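Side-chain contacts in CBS domain-containing protein CBSX1, chloroplastic (Arabidopsis thaliana, PDB 4GQV), which probably regulates thioredoxins in the chloroplast through its single pair of CBS domains: residues L30-L33 and V34-I38; L53-D56 and Y57-L60; A122-L125 and L126-Y130. All blocks are in the same frame, centred on the assembly; numbering follows the deposited sequence.

How the contacts relate
All three contacts are local, each between residues a few positions apart, so none spans a large loop, and they follow in series without nesting or crossing. Contact 1 covers the last turns of helix 26-36 and its exit towards strand 40-44. Contact 2 comes after the strand pair 40-44 and 50-55, at the turn into helix 56-59. These two touch through packing, L33 and L30 meeting L59, L60 and D56, so helices 26-36 and 56-59 lie together. Beyond the unmodelled residues 64-97, contact 3 covers the last part of helix 118-127 and the chain that leaves it; its nearest atoms stay about 7 Å from contact 2 and about 13 Å from contact 1.

Contact 1 (L30-L33 and V34-I38); sequences LELL and VENRI
L33 lays its CD2 methyl against the backbone of I38, where L33 CD2 comes within 3.1 Å of I38 O, and the same methyl lies 4.1 Å from I38 CB. The overlap lies where the chain leaves helix 26-36: R37 has a positive phi of 47°, which bends the chain back so that I38 falls beside the last full turn, and I38 N reaches L33 O in a weak bond.

One turn round, N36 grips the helix twice. With CG anti to its own carbonyl carbon (chi1 -70°), the amide folds back over the preceding turn, and N36 ND2 donates to L32 O at 3.0 Å. The backbone N of N36 donates to that same L32 O at 2.9 Å, so one carbonyl is held by two donors, both tilted from its plane. The bond from N36 ND2 holds the amide beside L32, whose side chain runs alongside and in the same direction, L32 CD2 lying 3.9 Å from N36 ND2.

E35 meets L32 too. Its extended chain crosses L32 obliquely, and E35 OE2 approaches L32 CD2 to 3.6 Å. E35 CG covers E31 O, the acceptor for E35 N, while the carboxylates of E31 and E35 are turned 72° apart with E31 OE2 and E35 OE2 5.5 Å apart, a spacing that probably moderates the repulsion of like charges. V34, its N bonded to L30 O, packs a methyl over that oxygen and meets R153 of the second subunit.

Apolar contact across the bend and a left-handed residue resemble a Schellman motif, though its 6-to-1 bond is weak, here leading from helix 26-36, within the first CBS domain, into strand 40-44.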
loop_
_atom_site.group_PDB
_atom_site.type_symbol
_atom_site.label_atom_id
_atom_site.label_comp_id
_atom_site.label_asym_id
_atom_site.label_seq_id
_atom_site.Cartn_x
_atom_site.Cartn_y
_atom_site.Cartn_z
ATOM N N LEU A 30 -11.643 1.125 9.346
ATOM C CA LEU A 30 -11.962 1.135 7.921
ATOM C C LEU A 30 -12.050 2.563 7.395
ATOM O O LEU A 30 -11.562 2.873 6.300
ATOM C CB LEU A 30 -13.263 0.377 7.655
ATOM C CG LEU A 30 -13.113 -1.145 7.639
ATOM C CD1 LEU A 30 -14.463 -1.840 7.758
ATOM C CD2 LEU A 30 -12.401 -1.586 6.372
ATOM N N GLU A 31 -12.648 3.435 8.198
ATOM C CA GLU A 31 -12.715 4.846 7.858
ATOM C C GLU A 31 -11.304 5.414 7.733
ATOM O O GLU A 31 -10.931 5.953 6.679
ATOM C CB GLU A 31 -13.523 5.609 8.912
ATOM C CG GLU A 31 -14.151 6.919 8.409
ATOM C CD GLU A 31 -15.585 7.115 8.907
ATOM O OE1 GLU A 31 -16.214 6.108 9.306
ATOM O OE2 GLU A 31 -16.086 8.267 8.897
ATOM N N LEU A 32 -10.520 5.261 8.804
ATOM C CA LEU A 32 -9.141 5.751 8.850
ATOM C C LEU A 32 -8.329 5.312 7.633
ATOM O O LEU A 32 -7.601 6.115 7.047
ATOM C CB LEU A 32 -8.456 5.334 10.155
ATOM C CG LEU A 32 -8.871 6.135 11.403
ATOM C CD1 LEU A 32 -8.322 5.531 12.692
ATOM C CD2 LEU A 32 -8.447 7.596 11.296
ATOM N N LEU A 33 -8.485 4.046 7.247
ATOM C CA LEU A 33 -7.831 3.518 6.058
ATOM C C LEU A 33 -8.310 4.236 4.820
ATOM O O LEU A 33 -7.502 4.585 3.958
ATOM C CB LEU A 33 -8.108 2.027 5.883
ATOM C CG LEU A 33 -7.468 1.009 6.822
ATOM C CD1 LEU A 33 -7.911 -0.396 6.457
ATOM C CD2 LEU A 33 -5.950 1.118 6.787
ATOM N N VAL A 34 -9.620 4.449 4.711
ATOM C CA VAL A 34 -10.144 5.092 3.501
ATOM C C VAL A 34 -9.665 6.536 3.323
ATOM O O VAL A 34 -9.197 6.911 2.247
ATOM C CB VAL A 34 -11.683 5.013 3.412
ATOM C CG1 VAL A 34 -12.216 6.016 2.404
ATOM C CG2 VAL A 34 -12.108 3.604 3.030
ATOM N N GLU A 35 -9.777 7.336 4.379
ATOM C CA GLU A 35 -9.270 8.703 4.349
ATOM C C GLU A 35 -7.776 8.738 4.086
ATOM O O GLU A 35 -7.308 9.507 3.246
ATOM C CB GLU A 35 -9.503 9.408 5.685
ATOM C CG GLU A 35 -10.835 9.160 6.331
ATOM C CD GLU A 35 -10.793 9.456 7.808
ATOM O OE1 GLU A 35 -10.932 10.645 8.184
ATOM O OE2 GLU A 35 -10.609 8.498 8.593
ATOM N N ASN A 36 -7.031 7.908 4.815
ATOM C CA ASN A 36 -5.574 8.052 4.865
ATOM C C ASN A 36 -4.804 7.204 3.869
ATOM O O ASN A 36 -3.571 7.160 3.909
ATOM C CB ASN A 36 -5.046 7.821 6.284
ATOM C CG ASN A 36 -5.438 8.931 7.233
ATOM O OD1 ASN A 36 -4.937 10.052 7.128
ATOM N ND2 ASN A 36 -6.345 8.632 8.159
ATOM N N ARG A 37 -5.548 6.545 2.984
ATOM C CA ARG A 37 -4.990 5.693 1.936
ATOM C C ARG A 37 -3.912 4.719 2.432
ATOM O O ARG A 37 -2.889 4.519 1.775
ATOM C CB ARG A 37 -4.464 6.534 0.770
ATOM C CG ARG A 37 -4.658 5.863 -0.579
ATOM C CD ARG A 37 -3.769 6.471 -1.651
ATOM N NE ARG A 37 -3.809 5.690 -2.885
ATOM C CZ ARG A 37 -2.879 5.741 -3.834
ATOM N NH1 ARG A 37 -1.825 6.532 -3.691
ATOM N NH2 ARG A 37 -2.997 4.992 -4.925
ATOM N N ILE A 38 -4.147 4.116 3.592
ATOM C CA ILE A 38 -3.247 3.099 4.121
ATOM C C ILE A 38 -3.877 1.708 4.061
ATOM O O ILE A 38 -5.084 1.570 3.862
ATOM C CB ILE A 38 -2.817 3.420 5.561
ATOM C CG1 ILE A 38 -3.731 4.487 6.168
ATOM C CG2 ILE A 38 -1.381 3.903 5.576
ATOM C CD1 ILE A 38 -3.193 5.078 7.447
#

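Contact 2 (L53-D56 and Y57-L60); sequences LVSD and YDLL
V54 and L59 meet nearly at right angles, V54 CG2 touching L59 CD1 at 3.6 Å. The same methyl of V54 also meets D58, lying obliquely across it at 3.9 Å from D58 CB. V54 thus covers one side of the turn on which strand 50-55 passes into helix 56-59, while L59 continues inward to A29 of helix 26-36.

D58 has its CG anti to the carbonyl carbon (chi1 -62°), which brings the carboxylate back over S55, the N-cap residue. D58 OD2 takes a weak bond from S55 N at 3.1 Å, an arrangement resembling half of a capping box, but doubtful, because D58 OD2 sits too close to its neighbour. Serine, two residues and then aspartate, at the start of helix 56-59, is the pattern that in nucleotide-binding relatives often contacts the ribose and phosphate; such a role here is only an inference.

Within the first turn, S55 O receives L59 N at 2.8 Å, with a second, weak donor in D58 N. D56 turns its carboxylate off the helix start to form a salt bridge with R131 of the second subunit. D56 O accepts from L60 N at 2.9 Å, and L60 CD1 packs over the same D56 O at 3.3 Å.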
loop_
_atom_site.group_PDB
_atom_site.type_symbol
_atom_site.label_atom_id
_atom_site.label_comp_id
_atom_site.label_asym_id
_atom_site.label_seq_id
_atom_site.Cartn_x
_atom_site.Cartn_y
_atom_site.Cartn_z
ATOM N N LEU A 53 -0.419 -4.939 15.283
ATOM C CA LEU A 53 -0.492 -4.403 13.939
ATOM C C LEU A 53 -1.801 -4.881 13.354
ATOM O O LEU A 53 -2.294 -5.962 13.716
ATOM C CB LEU A 53 0.656 -4.928 13.086
ATOM C CG LEU A 53 1.998 -4.226 13.275
ATOM C CD1 LEU A 53 3.039 -4.816 12.346
ATOM C CD2 LEU A 53 1.833 -2.750 12.992
ATOM N N VAL A 54 -2.373 -4.088 12.458
ATOM C CA VAL A 54 -3.641 -4.488 11.893
ATOM C C VAL A 54 -3.746 -4.036 10.457
ATOM O O VAL A 54 -3.251 -2.978 10.099
ATOM C CB VAL A 54 -4.841 -4.003 12.741
ATOM C CG1 VAL A 54 -5.212 -2.566 12.409
ATOM C CG2 VAL A 54 -6.024 -4.928 12.524
ATOM N N SER A 55 -4.349 -4.880 9.620
ATOM C CA SER A 55 -4.425 -4.587 8.185
ATOM C C SER A 55 -5.850 -4.773 7.637
ATOM O O SER A 55 -6.696 -5.396 8.280
ATOM C CB SER A 55 -3.453 -5.481 7.414
ATOM O OG SER A 55 -3.774 -6.841 7.650
ATOM N N ASP A 56 -6.086 -4.252 6.437
ATOM C CA ASP A 56 -7.372 -4.408 5.760
ATOM C C ASP A 56 -7.841 -5.875 5.681
ATOM O O ASP A 56 -8.998 -6.172 5.949
ATOM C CB ASP A 56 -7.338 -3.758 4.382
ATOM C CG ASP A 56 -6.298 -4.383 3.452
ATOM O OD1 ASP A 56 -5.644 -5.393 3.824
ATOM O OD2 ASP A 56 -6.155 -3.863 2.321
ATOM N N TYR A 57 -6.924 -6.782 5.361
ATOM C CA TYR A 57 -7.201 -8.222 5.368
ATOM C C TYR A 57 -7.747 -8.700 6.715
ATOM O O TYR A 57 -8.644 -9.547 6.771
ATOM C CB TYR A 57 -5.936 -9.006 4.988
ATOM C CG TYR A 57 -6.037 -10.517 5.126
ATOM C CD1 TYR A 57 -6.427 -11.310 4.049
ATOM C CD2 TYR A 57 -5.713 -11.154 6.323
ATOM C CE1 TYR A 57 -6.509 -12.699 4.170
ATOM C CE2 TYR A 57 -5.800 -12.541 6.455
ATOM C CZ TYR A 57 -6.193 -13.306 5.376
ATOM O OH TYR A 57 -6.276 -14.677 5.503
ATOM N N ASP A 58 -7.199 -8.155 7.800
ATOM C CA ASP A 58 -7.658 -8.500 9.138
ATOM C C ASP A 58 -9.013 -7.879 9.417
ATOM O O ASP A 58 -9.903 -8.529 9.956
ATOM C CB ASP A 58 -6.659 -8.019 10.183
ATOM C CG ASP A 58 -5.315 -8.670 10.032
ATOM O OD1 ASP A 58 -5.187 -9.833 10.453
ATOM O OD2 ASP A 58 -4.397 -8.020 9.486
ATOM N N LEU A 59 -9.159 -6.617 9.025
ATOM C CA LEU A 59 -10.397 -5.878 9.228
ATOM C C LEU A 59 -11.586 -6.542 8.539
ATOM O O LEU A 59 -12.648 -6.694 9.140
ATOM C CB LEU A 59 -10.245 -4.437 8.735
ATOM C CG LEU A 59 -9.860 -3.398 9.789
ATOM C CD1 LEU A 59 -9.204 -4.065 10.989
ATOM C CD2 LEU A 59 -8.944 -2.340 9.193
ATOM N N LEU A 60 -11.413 -6.932 7.278
ATOM C CA LEU A 60 -12.497 -7.510 6.550
ATOM C C LEU A 60 -12.612 -9.022 6.680
ATOM O O LEU A 60 -13.124 -9.668 5.798
ATOM C CB LEU A 60 -12.381 -7.090 5.111
ATOM C CG LEU A 60 -12.339 -5.594 4.908
ATOM C CD1 LEU A 60 -11.361 -5.267 3.819
ATOM C CD2 LEU A 60 -13.707 -5.091 4.518
#

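Contact 3 (A122-L125 and L126-Y130); sequences AKIL and LETKY
L125 and Y130 meet where the chain leaves helix 118-127, in the second CBS repeat, with L125 CD1 lying 4.4 Å from Y130 CB. The same methyl also lies against the backbone carbonyl, L125 CD1 being 3.3 Å from Y130 O. L125 is buried against V151 of helix 148-156 and against L133. Beside it, I124 CG2 approaches Y130 CD2 to 4.3 Å, reaching the ring obliquely, and one turn back A122 CB meets L126 CD1 at 4.2 Å. L126 carries this apolar flank on to L62 of the second subunit.

Further out, L126 N donates to A122 O, and E127 N donates to I124 O at 3.1 Å. T128 joins in from the chain beyond: with its oxygen between backbone N and carbonyl carbon (chi1 66°), T128 OG1 donates to I124 O at 2.6 Å. The hydroxyl is also an acceptor, closing an ST turn in which Y130 N donates to T128 OG1 at 3.3 Å with an N-H...O angle of 146°. A valine here would probably leave I124 O with one donor fewer and Y130 N without its acceptor. Neither donor to I124 O uses a lone pair in the plane; E127 N and T128 OG1 come from opposite faces and clamp the carbonyl between them.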
loop_
_atom_site.group_PDB
_atom_site.type_symbol
_atom_site.label_atom_id
_atom_site.label_comp_id
_atom_site.label_asym_id
_atom_site.label_seq_id
_atom_site.Cartn_x
_atom_site.Cartn_y
_atom_site.Cartn_z
ATOM N N ALA A 122 16.796 -2.420 6.193
ATOM C CA ALA A 122 16.719 -2.498 4.751
ATOM C C ALA A 122 16.757 -3.933 4.305
ATOM O O ALA A 122 15.957 -4.323 3.476
ATOM C CB ALA A 122 17.833 -1.706 4.124
ATOM N N LYS A 123 17.651 -4.729 4.882
ATOM C CA LYS A 123 17.679 -6.165 4.603
ATOM C C LYS A 123 16.308 -6.795 4.849
ATOM O O LYS A 123 15.767 -7.469 3.968
ATOM C CB LYS A 123 18.737 -6.886 5.446
ATOM C CG LYS A 123 20.164 -6.594 5.047
ATOM C CD LYS A 123 21.019 -6.341 6.266
ATOM C CE LYS A 123 22.466 -6.106 5.910
ATOM N NZ LYS A 123 23.226 -5.630 7.122
ATOM N N ILE A 124 15.733 -6.572 6.032
ATOM C CA ILE A 124 14.432 -7.183 6.298
ATOM C C ILE A 124 13.400 -6.748 5.267
ATOM O O ILE A 124 12.776 -7.573 4.604
ATOM C CB ILE A 124 13.893 -6.847 7.692
ATOM C CG1 ILE A 124 14.853 -7.354 8.768
ATOM C CG2 ILE A 124 12.520 -7.462 7.859
ATOM C CD1 ILE A 124 15.163 -8.812 8.623
ATOM N N LEU A 125 13.233 -5.442 5.133
ATOM C CA LEU A 125 12.284 -4.904 4.182
ATOM C C LEU A 125 12.471 -5.503 2.793
ATOM O O LEU A 125 11.501 -5.829 2.116
ATOM C CB LEU A 125 12.392 -3.382 4.116
ATOM C CG LEU A 125 11.558 -2.558 5.105
ATOM C CD1 LEU A 125 10.344 -3.347 5.630
ATOM C CD2 LEU A 125 12.398 -2.010 6.248
ATOM N N LEU A 126 13.720 -5.680 2.386
ATOM C CA LEU A 126 14.010 -6.060 1.010
ATOM C C LEU A 126 14.086 -7.567 0.768
ATOM O O LEU A 126 14.243 -7.994 -0.360
ATOM C CB LEU A 126 15.289 -5.368 0.520
ATOM C CG LEU A 126 15.282 -3.833 0.511
ATOM C CD1 LEU A 126 16.701 -3.282 0.394
ATOM C CD2 LEU A 126 14.387 -3.291 -0.595
ATOM N N GLU A 127 13.975 -8.371 1.818
ATOM C CA GLU A 127 14.081 -9.820 1.670
ATOM C C GLU A 127 12.860 -10.567 2.209
ATOM O O GLU A 127 12.886 -11.788 2.353
ATOM C CB GLU A 127 15.323 -10.335 2.402
ATOM C CG GLU A 127 16.641 -10.182 1.670
ATOM C CD GLU A 127 17.806 -10.671 2.521
ATOM O OE1 GLU A 127 18.914 -10.903 1.973
ATOM O OE2 GLU A 127 17.597 -10.821 3.748
ATOM N N THR A 128 11.798 -9.836 2.523
ATOM C CA THR A 128 10.629 -10.420 3.170
ATOM C C THR A 128 9.332 -9.767 2.718
ATOM O O THR A 128 9.327 -8.704 2.096
ATOM C CB THR A 128 10.680 -10.243 4.705
ATOM O OG1 THR A 128 10.575 -8.848 5.027
ATOM C CG2 THR A 128 11.964 -10.822 5.312
ATOM N N LYS A 129 8.226 -10.405 3.077
ATOM C CA LYS A 129 6.889 -9.907 2.773
ATOM C C LYS A 129 6.602 -8.557 3.434
ATOM O O LYS A 129 5.641 -7.864 3.076
ATOM C CB LYS A 129 5.848 -10.942 3.219
ATOM C CG LYS A 129 5.943 -12.286 2.494
ATOM C CD LYS A 129 6.267 -13.451 3.439
ATOM C CE LYS A 129 6.498 -14.745 2.646
ATOM N NZ LYS A 129 6.925 -15.891 3.494
ATOM N N TYR A 130 7.437 -8.191 4.399
ATOM C CA TYR A 130 7.238 -6.974 5.187
ATOM C C TYR A 130 7.562 -5.679 4.416
ATOM O O TYR A 130 8.649 -5.514 3.848
ATOM C CB TYR A 130 8.046 -7.046 6.495
ATOM C CG TYR A 130 7.792 -8.303 7.313
ATOM C CD1 TYR A 130 6.635 -8.449 8.067
ATOM C CD2 TYR A 130 8.719 -9.339 7.332
ATOM C CE1 TYR A 130 6.403 -9.596 8.815
ATOM C CE2 TYR A 130 8.507 -10.492 8.066
ATOM C CZ TYR A 130 7.344 -10.618 8.807
ATOM O OH TYR A 130 7.148 -11.767 9.537
#